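Local coordinates for plasmin and fibronectin-binding protein A (Streptococcus pneumoniae, PDB 4MR0) that acts as a surface adhesin and invasin of the bacterium, binding human fibronectin, plasmin, plasminogen and serum albumin, at residues Gly149-Val160 against His171-Asn182. Residues are numbered along the deposited sequence; the frame is centred on the assembly and turned at random.
Sequences GNVYFPEGTYLV and HLELNEKATILN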
loop_
_atom_site.group_PDB
_atom_site.type_symbol
_atom_site.label_atom_id
_atom_site.label_comp_id
_atom_site.label_asym_id
_atom_site.label_seq_id
_atom_site.Cartn_x
_atom_site.Cartn_y
_atom_site.Cartn_z
ATOM N N GLY A 149 -16.271 -24.171 -12.287
ATOM C CA GLY A 149 -15.063 -23.584 -11.744
ATOM C C GLY A 149 -15.317 -22.975 -10.379
ATOM O O GLY A 149 -14.432 -22.347 -9.796
ATOM N N ASN A 150 -16.529 -23.175 -9.863
ATOM C CA ASN A 150 -16.915 -22.637 -8.563
ATOM C C ASN A 150 -16.654 -23.583 -7.398
ATOM O O ASN A 150 -17.046 -24.755 -7.428
ATOM C CB ASN A 150 -18.394 -22.246 -8.582
ATOM C CG ASN A 150 -18.685 -21.137 -9.573
ATOM O OD1 ASN A 150 -18.230 -20.009 -9.405
ATOM N ND2 ASN A 150 -19.439 -21.456 -10.618
ATOM N N VAL A 151 -15.988 -23.052 -6.376
ATOM C CA VAL A 151 -15.652 -23.793 -5.163
ATOM C C VAL A 151 -16.264 -23.056 -3.970
ATOM O O VAL A 151 -16.153 -21.834 -3.868
ATOM C CB VAL A 151 -14.119 -23.891 -4.979
ATOM C CG1 VAL A 151 -13.788 -24.571 -3.656
ATOM C CG2 VAL A 151 -13.507 -24.673 -6.136
ATOM N N TYR A 152 -16.914 -23.791 -3.071
ATOM C CA TYR A 152 -17.543 -23.163 -1.913
ATOM C C TYR A 152 -16.982 -23.639 -0.576
ATOM O O TYR A 152 -16.582 -24.794 -0.434
ATOM C CB TYR A 152 -19.054 -23.409 -1.947
ATOM C CG TYR A 152 -19.804 -22.751 -0.812
ATOM C CD1 TYR A 152 -19.921 -21.361 -0.738
ATOM C CD2 TYR A 152 -20.387 -23.517 0.201
ATOM C CE1 TYR A 152 -20.599 -20.748 0.317
ATOM C CE2 TYR A 152 -21.066 -22.915 1.264
ATOM C CZ TYR A 152 -21.167 -21.534 1.314
ATOM O OH TYR A 152 -21.824 -20.939 2.370
ATOM N N PHE A 153 -16.957 -22.732 0.396
ATOM C CA PHE A 153 -16.465 -23.027 1.734
ATOM C C PHE A 153 -17.565 -22.787 2.768
ATOM O O PHE A 153 -17.935 -21.640 3.032
ATOM C CB PHE A 153 -15.274 -22.132 2.109
ATOM C CG PHE A 153 -13.997 -22.446 1.371
ATOM C CD1 PHE A 153 -13.847 -22.107 0.028
ATOM C CD2 PHE A 153 -12.931 -23.042 2.035
ATOM C CE1 PHE A 153 -12.647 -22.357 -0.645
ATOM C CE2 PHE A 153 -11.723 -23.297 1.376
ATOM C CZ PHE A 153 -11.582 -22.954 0.037
ATOM N N PRO A 154 -18.112 -23.866 3.354
ATOM C CA PRO A 154 -19.166 -23.748 4.369
ATOM C C PRO A 154 -18.576 -23.164 5.656
ATOM O O PRO A 154 -17.356 -23.049 5.787
ATOM C CB PRO A 154 -19.619 -25.197 4.571
ATOM C CG PRO A 154 -19.357 -25.824 3.225
ATOM C CD PRO A 154 -17.999 -25.256 2.875
ATOM N N GLU A 155 -19.437 -22.802 6.602
ATOM C CA GLU A 155 -18.979 -22.259 7.874
ATOM C C GLU A 155 -17.946 -23.210 8.465
ATOM O O GLU A 155 -18.076 -24.430 8.338
ATOM C CB GLU A 155 -20.146 -22.132 8.855
ATOM C CG GLU A 155 -19.747 -21.538 10.193
ATOM C CD GLU A 155 -20.871 -21.575 11.215
ATOM O OE1 GLU A 155 -22.048 -21.417 10.815
ATOM O OE2 GLU A 155 -20.574 -21.746 12.419
ATOM N N GLY A 156 -16.924 -22.656 9.111
ATOM C CA GLY A 156 -15.899 -23.491 9.708
ATOM C C GLY A 156 -14.527 -22.855 9.695
ATOM O O GLY A 156 -14.361 -21.721 9.253
ATOM N N THR A 157 -13.538 -23.586 10.197
ATOM C CA THR A 157 -12.166 -23.094 10.218
ATOM C C THR A 157 -11.326 -24.124 9.481
ATOM O O THR A 157 -11.224 -25.273 9.899
ATOM C CB THR A 157 -11.653 -22.921 11.653
ATOM O OG1 THR A 157 -12.522 -22.027 12.355
ATOM C CG2 THR A 157 -10.252 -22.335 11.652
ATOM N N TYR A 158 -10.736 -23.701 8.369
ATOM C CA TYR A 158 -9.942 -24.589 7.538
ATOM C C TYR A 158 -8.447 -24.381 7.700
ATOM O O TYR A 158 -7.876 -23.442 7.156
ATOM C CB TYR A 158 -10.351 -24.385 6.084
ATOM C CG TYR A 158 -11.832 -24.595 5.878
ATOM C CD1 TYR A 158 -12.344 -25.865 5.621
ATOM C CD2 TYR A 158 -12.729 -23.533 5.999
ATOM C CE1 TYR A 158 -13.711 -26.077 5.491
ATOM C CE2 TYR A 158 -14.104 -23.733 5.875
ATOM C CZ TYR A 158 -14.585 -25.009 5.620
ATOM O OH TYR A 158 -15.935 -25.219 5.497
ATOM N N LEU A 159 -7.819 -25.267 8.462
ATOM C CA LEU A 159 -6.386 -25.197 8.697
ATOM C C LEU A 159 -5.625 -25.720 7.480
ATOM O O LEU A 159 -6.028 -26.719 6.880
ATOM C CB LEU A 159 -6.018 -26.052 9.914
ATOM C CG LEU A 159 -4.528 -26.305 10.161
ATOM C CD1 LEU A 159 -3.865 -25.022 10.642
ATOM C CD2 LEU A 159 -4.353 -27.422 11.193
ATOM N N VAL A 160 -4.548 -25.034 7.099
ATOM C CA VAL A 160 -3.707 -25.500 5.994
ATOM C C VAL A 160 -2.262 -25.514 6.471
ATOM O O VAL A 160 -1.787 -24.548 7.064
ATOM C CB VAL A 160 -3.828 -24.622 4.716
ATOM C CG1 VAL A 160 -5.239 -24.729 4.156
ATOM C CG2 VAL A 160 -3.449 -23.171 5.011
ATOM N N HIS A 171 -13.208 -20.023 -9.068
ATOM C CA HIS A 171 -13.843 -18.962 -8.296
ATOM C C HIS A 171 -14.268 -19.472 -6.927
ATOM O O HIS A 171 -15.209 -20.256 -6.808
ATOM C CB HIS A 171 -15.046 -18.426 -9.074
ATOM C CG HIS A 171 -14.738 -18.144 -10.510
ATOM N ND1 HIS A 171 -14.925 -19.079 -11.507
ATOM C CD2 HIS A 171 -14.154 -17.075 -11.102
ATOM C CE1 HIS A 171 -14.465 -18.599 -12.650
ATOM N NE2 HIS A 171 -13.992 -17.385 -12.430
ATOM N N LEU A 172 -13.554 -19.022 -5.898
ATOM C CA LEU A 172 -13.823 -19.436 -4.532
ATOM C C LEU A 172 -14.745 -18.464 -3.814
ATOM O O LEU A 172 -14.573 -17.246 -3.892
ATOM C CB LEU A 172 -12.508 -19.576 -3.753
ATOM C CG LEU A 172 -11.654 -20.824 -4.012
ATOM C CD1 LEU A 172 -11.382 -20.963 -5.501
ATOM C CD2 LEU A 172 -10.347 -20.731 -3.230
ATOM N N GLU A 173 -15.733 -19.026 -3.125
ATOM C CA GLU A 173 -16.695 -18.249 -2.357
ATOM C C GLU A 173 -16.716 -18.866 -0.965
ATOM O O GLU A 173 -16.924 -20.074 -0.819
ATOM C CB GLU A 173 -18.088 -18.354 -2.978
ATOM C CG GLU A 173 -19.121 -17.438 -2.334
ATOM C CD GLU A 173 -20.549 -17.768 -2.750
ATOM O OE1 GLU A 173 -20.733 -18.414 -3.805
ATOM O OE2 GLU A 173 -21.488 -17.372 -2.022
ATOM N N LEU A 174 -16.481 -18.048 0.054
ATOM C CA LEU A 174 -16.479 -18.549 1.418
ATOM C C LEU A 174 -17.606 -17.952 2.228
ATOM O O LEU A 174 -17.935 -16.777 2.085
ATOM C CB LEU A 174 -15.149 -18.243 2.116
ATOM C CG LEU A 174 -13.900 -18.851 1.467
ATOM C CD1 LEU A 174 -13.445 -17.977 0.296
ATOM C CD2 LEU A 174 -12.792 -18.966 2.512
ATOM N N ASN A 175 -18.197 -18.786 3.075
ATOM C CA ASN A 175 -19.274 -18.365 3.947
ATOM C C ASN A 175 -18.726 -17.261 4.844
ATOM O O ASN A 175 -17.522 -17.186 5.099
ATOM C CB ASN A 175 -19.743 -19.561 4.786
ATOM C CG ASN A 175 -20.887 -19.213 5.720
ATOM O OD1 ASN A 175 -20.680 -18.663 6.807
ATOM N ND2 ASN A 175 -22.104 -19.520 5.294
ATOM N N GLU A 176 -19.615 -16.400 5.318
ATOM C CA GLU A 176 -19.221 -15.306 6.188
ATOM C C GLU A 176 -18.494 -15.844 7.418
ATOM O O GLU A 176 -17.572 -15.210 7.939
ATOM C CB GLU A 176 -20.466 -14.521 6.599
ATOM C CG GLU A 176 -21.771 -15.184 6.148
ATOM C CD GLU A 176 -21.937 -15.207 4.628
ATOM O OE1 GLU A 176 -22.068 -16.313 4.052
ATOM O OE2 GLU A 176 -21.940 -14.116 4.011
ATOM N N LYS A 177 -18.903 -17.021 7.879
ATOM C CA LYS A 177 -18.280 -17.617 9.051
ATOM C C LYS A 177 -17.239 -18.674 8.703
ATOM O O LYS A 177 -16.907 -19.532 9.526
ATOM C CB LYS A 177 -19.348 -18.200 9.984
ATOM C CG LYS A 177 -20.316 -17.139 10.502
ATOM C CD LYS A 177 -20.785 -17.438 11.923
ATOM C CE LYS A 177 -21.774 -18.593 11.971
ATOM N NZ LYS A 177 -23.099 -18.204 11.411
ATOM N N ALA A 178 -16.732 -18.612 7.473
ATOM C CA ALA A 178 -15.693 -19.534 7.034
ATOM C C ALA A 178 -14.367 -18.806 7.236
ATOM O O ALA A 178 -14.206 -17.657 6.801
ATOM C CB ALA A 178 -15.879 -19.895 5.565
ATOM N N THR A 179 -13.435 -19.462 7.919
ATOM C CA THR A 179 -12.119 -18.889 8.178
ATOM C C THR A 179 -11.010 -19.824 7.700
ATOM O O THR A 179 -11.003 -21.013 8.022
ATOM C CB THR A 179 -11.893 -18.631 9.695
ATOM O OG1 THR A 179 -12.794 -17.618 10.154
ATOM C CG2 THR A 179 -10.463 -18.182 9.952
ATOM N N ILE A 180 -10.076 -19.288 6.927
ATOM C CA ILE A 180 -8.958 -20.088 6.466
ATOM C C ILE A 180 -7.836 -19.808 7.458
ATOM O O ILE A 180 -7.407 -18.663 7.613
ATOM C CB ILE A 180 -8.577 -19.702 5.023
ATOM C CG1 ILE A 180 -9.697 -20.164 4.084
ATOM C CG2 ILE A 180 -7.250 -20.340 4.630
ATOM C CD1 ILE A 180 -9.455 -19.884 2.635
ATOM N N LEU A 181 -7.386 -20.846 8.159
ATOM C CA LEU A 181 -6.338 -20.686 9.164
ATOM C C LEU A 181 -4.945 -21.044 8.667
ATOM O O LEU A 181 -4.682 -22.180 8.271
ATOM C CB LEU A 181 -6.674 -21.533 10.399
ATOM C CG LEU A 181 -5.678 -21.506 11.563
ATOM C CD1 LEU A 181 -5.528 -20.088 12.102
ATOM C CD2 LEU A 181 -6.162 -22.458 12.660
ATOM N N ASN A 182 -4.041 -20.072 8.702
ATOM C CA ASN A 182 -2.679 -20.317 8.248
ATOM C C ASN A 182 -1.858 -21.157 9.223
ATOM O O ASN A 182 -1.482 -20.691 10.305
ATOM C CB ASN A 182 -1.958 -18.999 7.987
ATOM C CG ASN A 182 -0.525 -19.211 7.554
ATOM O OD1 ASN A 182 -0.184 -20.275 7.031
ATOM N ND2 ASN A 182 0.318 -18.199 7.753
HETATM O O HOH W 1 -17.967 -19.052 -6.993
HETATM O O HOH W 2 -22.543 -18.237 2.093
#
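F153 lays one face of its ring against L174, whose CD2 makes a CH-pi contact 4.2 Å from the ring centroid, while the ring's CE1 meets L172 CD2 at 3.8 Å. With CG anti to the carbonyl carbon (chi1 -71°), the phenyl group lies alongside L174; offering a face to one leucine and its rim to another, an aromatic fits this buried layer. I135 of helix 132-143 also touches F153. Y158 belongs to the same buried face; its OH donates to P154 O (2.6 Å) across the bend. There small residues fit: G156 has backbone angles suited to glycine, and A178 brings only a methyl group, its CB 3.5 Å from P154 O.

The bend and the outward face are more open. At the bend E155 and K177, charged and at home where exposed, run side by side in a long salt bridge, OE1 to NZ 3.4 Å; N175 OD1 accepts from K177 N (2.6 Å), an Asx turn within the type I turn N175-A178. On the outward face a water joins N150 OD1 to H171 O.

Successive parallel strands pairing in two ladders, offset by one residue across the bend around an apolar interior, characterise the right-handed parallel beta-helix of pectate lyase-like proteins.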